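Probable transcriptional regulatory protein NarL (Mycobacterium tuberculosis, PDB 3EUL) probably regulates genes of aerobic nitrate metabolism by binding their promoters together with DevR, once its receiver domain is phosphorylated by the sensor kinase NarS. Local coordinates at residues P89-L94 / G111-L116; V64-Y69 / L93-H98. All coordinates share one frame; numbering follows the deposited sequence.

Contact 1 of 2, residues P89-L94 / G111-L116; sequences PTRVLL and GAAGFL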
# COMPACT_ATOMS: atom_id res chain seq x y z
N PRO A 89 9.13 -8.64 -5.44
CA PRO A 89 7.96 -8.83 -6.29
C PRO A 89 6.75 -7.95 -5.93
O PRO A 89 5.78 -7.84 -6.70
CB PRO A 89 7.63 -10.32 -6.10
CG PRO A 89 8.21 -10.68 -4.78
CD PRO A 89 9.41 -9.82 -4.60
N THR A 90 6.82 -7.28 -4.79
CA THR A 90 5.69 -6.54 -4.26
C THR A 90 5.32 -5.30 -5.06
O THR A 90 6.17 -4.49 -5.36
CB THR A 90 6.03 -6.10 -2.83
OG1 THR A 90 6.30 -7.29 -2.07
CG2 THR A 90 4.82 -5.37 -2.22
N ARG A 91 4.03 -5.11 -5.32
CA ARG A 91 3.53 -3.86 -5.92
C ARG A 91 3.11 -2.93 -4.83
O ARG A 91 2.37 -3.33 -3.94
CB ARG A 91 2.38 -4.15 -6.86
CG ARG A 91 2.90 -4.84 -8.09
CD ARG A 91 1.84 -5.27 -9.04
NE ARG A 91 1.02 -4.22 -9.67
CZ ARG A 91 1.41 -3.24 -10.49
NH1 ARG A 91 2.69 -3.01 -10.77
NH2 ARG A 91 0.49 -2.42 -10.99
N VAL A 92 3.60 -1.70 -4.86
CA VAL A 92 3.29 -0.74 -3.81
C VAL A 92 2.22 0.26 -4.28
O VAL A 92 2.46 1.10 -5.17
CB VAL A 92 4.54 -0.00 -3.33
CG1 VAL A 92 4.16 1.09 -2.31
CG2 VAL A 92 5.56 -1.02 -2.73
N LEU A 93 1.04 0.15 -3.68
CA LEU A 93 -0.11 1.01 -3.98
C LEU A 93 -0.15 2.08 -2.91
O LEU A 93 -0.14 1.78 -1.72
CB LEU A 93 -1.37 0.13 -3.99
CG LEU A 93 -2.66 0.56 -4.64
CD1 LEU A 93 -2.51 0.95 -6.12
CD2 LEU A 93 -3.67 -0.57 -4.48
N LEU A 94 -0.12 3.35 -3.30
CA LEU A 94 -0.16 4.42 -2.30
C LEU A 94 -1.59 4.96 -2.17
O LEU A 94 -2.40 4.93 -3.11
CB LEU A 94 0.82 5.57 -2.61
CG LEU A 94 2.30 5.24 -2.70
CD1 LEU A 94 3.18 6.47 -3.11
CD2 LEU A 94 2.84 4.52 -1.42
N GLY A 111 8.17 4.44 -8.66
CA GLY A 111 7.83 3.04 -8.80
C GLY A 111 6.55 2.61 -8.11
O GLY A 111 6.31 1.44 -8.00
N ALA A 112 5.74 3.57 -7.64
CA ALA A 112 4.42 3.24 -7.08
C ALA A 112 3.55 2.66 -8.16
O ALA A 112 3.52 3.19 -9.28
CB ALA A 112 3.74 4.47 -6.47
N ALA A 113 2.85 1.57 -7.84
CA ALA A 113 1.97 0.90 -8.79
C ALA A 113 0.66 1.66 -9.02
O ALA A 113 -0.04 1.44 -10.00
CB ALA A 113 1.67 -0.51 -8.31
N GLY A 114 0.33 2.58 -8.14
CA GLY A 114 -0.91 3.31 -8.27
C GLY A 114 -1.00 4.26 -7.12
O GLY A 114 -0.17 4.21 -6.22
N PHE A 115 -1.99 5.13 -7.15
CA PHE A 115 -2.12 6.23 -6.22
C PHE A 115 -3.61 6.47 -6.02
O PHE A 115 -4.30 6.91 -6.95
CB PHE A 115 -1.42 7.50 -6.75
CG PHE A 115 -1.05 8.49 -5.65
CD1 PHE A 115 0.25 8.55 -5.16
CD2 PHE A 115 -2.00 9.33 -5.09
CE1 PHE A 115 0.59 9.43 -4.14
CE2 PHE A 115 -1.67 10.23 -4.07
CZ PHE A 115 -0.37 10.29 -3.59
N LEU A 116 -4.10 6.21 -4.82
CA LEU A 116 -5.52 6.22 -4.51
C LEU A 116 -5.78 7.35 -3.52
O LEU A 116 -4.87 7.79 -2.82
CB LEU A 116 -5.94 4.89 -3.86
CG LEU A 116 -5.51 3.62 -4.59
CD1 LEU A 116 -5.76 2.38 -3.70
CD2 LEU A 116 -6.30 3.55 -5.91
O HOH W 1 5.23 -0.72 -7.01
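In the CheY-like receiver domain of NarL, the last beta-alpha-beta crossover brings strand 114-117 alongside strand 91-96 as an edge strand of the parallel sheet, joined to it by helix 101-109. Where that helix ends, Gly111 takes the positive phi of a Schellman motif, an angle at which a CB would press on the preceding carbonyl. Its O and Val92 N are bridged by a water, 2.6 Å from Gly111 O, which fills in where the chain has not yet closed on the strand. Direct bonding begins two residues on, where Ala113 N donates to Val92 O at 2.7 Å. Leu94 then uses both backbone polar atoms: its N gives a nearly straight bond (172°) to Gly114 O, standing above that carbonyl's plane, and its O receives Leu116 N at 2.7 Å.

The side chains sort onto two faces. On one, Leu94 lays CD1 4.0 Å from Ala112 CB and sets CB 4.0 Å from Phe115 CD1; from helix 101-109, Ala107 packs on both Leu94 and Phe115, and Val104 on Phe115. The small Ala112 leaves room for the leucine. On the other face Gly114 has no CB, and Leu93 CD1 settles 3.6 Å from Gly114 CA, where a CB would collide with this methyl. With CG anti to the backbone N (chi1 -161°), the Leu93 branch reaches across to the neighbouring strand, which also sets its other methyl, CD2, against Leu116 CD1; Ala128 of helix 122-134 packs on both leucines.

Nearer the start of the strand, Arg91 bends at chi3 (63°) and hands NE to Cys132 O. This bend lays the flat guanidinium against Ala113, whose CB sits 3.4 Å above the plane, over its centre.

Contact 2 of 2, residues V64-Y69 / L93-H98; sequences VALLDY and LLISAH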
# COMPACT_ATOMS: atom_id res chain seq x y z
N VAL A 64 0.92 -7.20 -2.65
CA VAL A 64 0.65 -5.76 -2.64
C VAL A 64 0.97 -5.17 -1.26
O VAL A 64 0.72 -5.80 -0.21
CB VAL A 64 -0.83 -5.49 -2.91
CG1 VAL A 64 -1.14 -3.97 -2.93
CG2 VAL A 64 -1.22 -6.09 -4.21
N ALA A 65 1.55 -3.98 -1.26
CA ALA A 65 1.66 -3.19 -0.06
C ALA A 65 0.75 -1.98 -0.27
O ALA A 65 0.90 -1.27 -1.28
CB ALA A 65 3.09 -2.77 0.18
N LEU A 66 -0.24 -1.77 0.60
CA LEU A 66 -1.05 -0.57 0.52
C LEU A 66 -0.65 0.42 1.60
O LEU A 66 -0.94 0.19 2.80
CB LEU A 66 -2.52 -0.95 0.69
CG LEU A 66 -3.54 0.17 0.73
CD1 LEU A 66 -3.49 1.03 -0.53
CD2 LEU A 66 -4.94 -0.51 0.92
N LEU A 67 0.02 1.51 1.19
CA LEU A 67 0.71 2.39 2.12
C LEU A 67 0.29 3.86 2.03
O LEU A 67 0.15 4.41 0.94
CB LEU A 67 2.20 2.36 1.84
CG LEU A 67 2.90 1.01 1.83
CD1 LEU A 67 4.38 1.20 1.54
CD2 LEU A 67 2.66 0.33 3.16
N ASP A 68 0.08 4.49 3.18
CA ASP A 68 -0.18 5.93 3.18
C ASP A 68 1.00 6.64 2.54
O ASP A 68 2.15 6.29 2.79
CB ASP A 68 -0.42 6.39 4.62
CG ASP A 68 -0.69 7.87 4.76
OD1 ASP A 68 -1.35 8.49 3.92
OD2 ASP A 68 -0.24 8.40 5.79
N TYR A 69 0.74 7.64 1.72
CA TYR A 69 1.83 8.41 1.13
C TYR A 69 2.70 9.05 2.23
O TYR A 69 3.91 9.01 2.15
CB TYR A 69 1.29 9.45 0.14
CG TYR A 69 2.36 10.32 -0.42
CD1 TYR A 69 3.33 9.80 -1.23
CD2 TYR A 69 2.41 11.67 -0.11
CE1 TYR A 69 4.34 10.61 -1.73
CE2 TYR A 69 3.41 12.47 -0.60
CZ TYR A 69 4.37 11.95 -1.38
OH TYR A 69 5.34 12.77 -1.92
N LEU A 93 1.04 0.15 -3.68
CA LEU A 93 -0.11 1.01 -3.98
C LEU A 93 -0.15 2.08 -2.91
O LEU A 93 -0.14 1.78 -1.72
CB LEU A 93 -1.37 0.13 -3.99
CG LEU A 93 -2.66 0.56 -4.64
CD1 LEU A 93 -2.51 0.95 -6.12
CD2 LEU A 93 -3.67 -0.57 -4.48
N LEU A 94 -0.12 3.35 -3.30
CA LEU A 94 -0.16 4.42 -2.30
C LEU A 94 -1.59 4.96 -2.17
O LEU A 94 -2.40 4.93 -3.11
CB LEU A 94 0.82 5.57 -2.61
CG LEU A 94 2.30 5.24 -2.70
CD1 LEU A 94 3.18 6.47 -3.11
CD2 LEU A 94 2.84 4.52 -1.42
N ILE A 95 -1.89 5.46 -0.98
CA ILE A 95 -3.16 6.10 -0.71
C ILE A 95 -2.87 7.39 0.05
O ILE A 95 -1.98 7.44 0.89
CB ILE A 95 -4.10 5.13 0.04
CG1 ILE A 95 -5.52 5.69 0.13
CG2 ILE A 95 -3.51 4.74 1.45
CD1 ILE A 95 -6.58 4.61 0.38
N SER A 96 -3.64 8.44 -0.22
CA SER A 96 -3.41 9.69 0.46
C SER A 96 -4.63 10.60 0.46
O SER A 96 -5.51 10.49 -0.39
CB SER A 96 -2.25 10.44 -0.22
OG SER A 96 -1.82 11.50 0.60
N ALA A 97 -4.65 11.50 1.42
CA ALA A 97 -5.57 12.63 1.38
C ALA A 97 -5.06 13.77 0.45
O ALA A 97 -5.85 14.61 0.08
CB ALA A 97 -5.85 13.14 2.80
N HIS A 98 -3.77 13.79 0.09
CA HIS A 98 -3.19 14.77 -0.90
C HIS A 98 -3.35 14.17 -2.29
O HIS A 98 -3.02 13.02 -2.49
CB HIS A 98 -1.65 15.01 -0.74
CG HIS A 98 -1.21 15.48 0.62
ND1 HIS A 98 -1.59 16.69 1.16
CD2 HIS A 98 -0.39 14.90 1.54
CE1 HIS A 98 -1.05 16.83 2.36
NE2 HIS A 98 -0.32 15.76 2.62
O HOH W 2 -0.66 10.70 2.95
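Tyr69 and Ser96 meet where strands 64-68 and 91-96 run out, Tyr69 CB lying 3.7 Å from Ser96 CB, and behind them four backbone bonds tie the strands in parallel register. Leu93 is held through both its polar backbone atoms: its N donates to Ala65 O at 2.8 Å, and its O accepts Leu67 N almost head-on, with a C=O...N angle of 171°. Leu67 O takes Ile95 N, and Ile95 O takes Tyr69 N at 2.9 Å, so the last bond reaches past the strand end. The other edge of strand 64-68 is bonded to Val19 and Gly21, which leaves it an interior strand, well suited to Leu66 and Leu67.

On the face of Leu66, its CD1 lies 4.2 Å from Ile95 CB, and beta-branched Ile95 goes on to meet Phe27 of helix 25-38. On the opposite face Leu94 CD1 approaches the edge of the Tyr69 ring, near its plane, 3.8 Å from CD1 of the tyrosine.

Asp68 OD1 and Ile95 O are both acceptors and do not bond to each other. OD1 has a water instead, which donates to it at 2.5 Å and is also hydrogen-bonded to Ser96 OG; Lys118 adds a long, weak ion pair to OD1. Separately, Ser96 OG accepts the backbone N of His98, an ST turn that ties OG to the backbone as the chain leaves the strand. Acidic Asp68, the probable phosphoacceptor, with a serine at the end of the next strand, marks the phosphorylation site of a response-regulator receiver domain.

Overall arrangement
Strand 91-96 is common to both contacts: contact 1 uses one of its edges and contact 2 the other, with centres about 8 Å apart. Bonding to the two sides interleaves along the strand. Arg91 O takes Ala65 N in a probable hydrogen bond of 2.9 Å, and Leu116 O probably accepts Ser96 N at the same length, each extending one contact into residues of the other. At the C-terminal ends of the strands both lead to the probable phosphorylation site at Asp68: contact 2 contains this aspartate, while the strand of contact 1 runs on to Lys118. Away from that site, on the face of Leu94, Phe115 CE2 packs 3.5 Å from His98 O, just beyond strand 91-96.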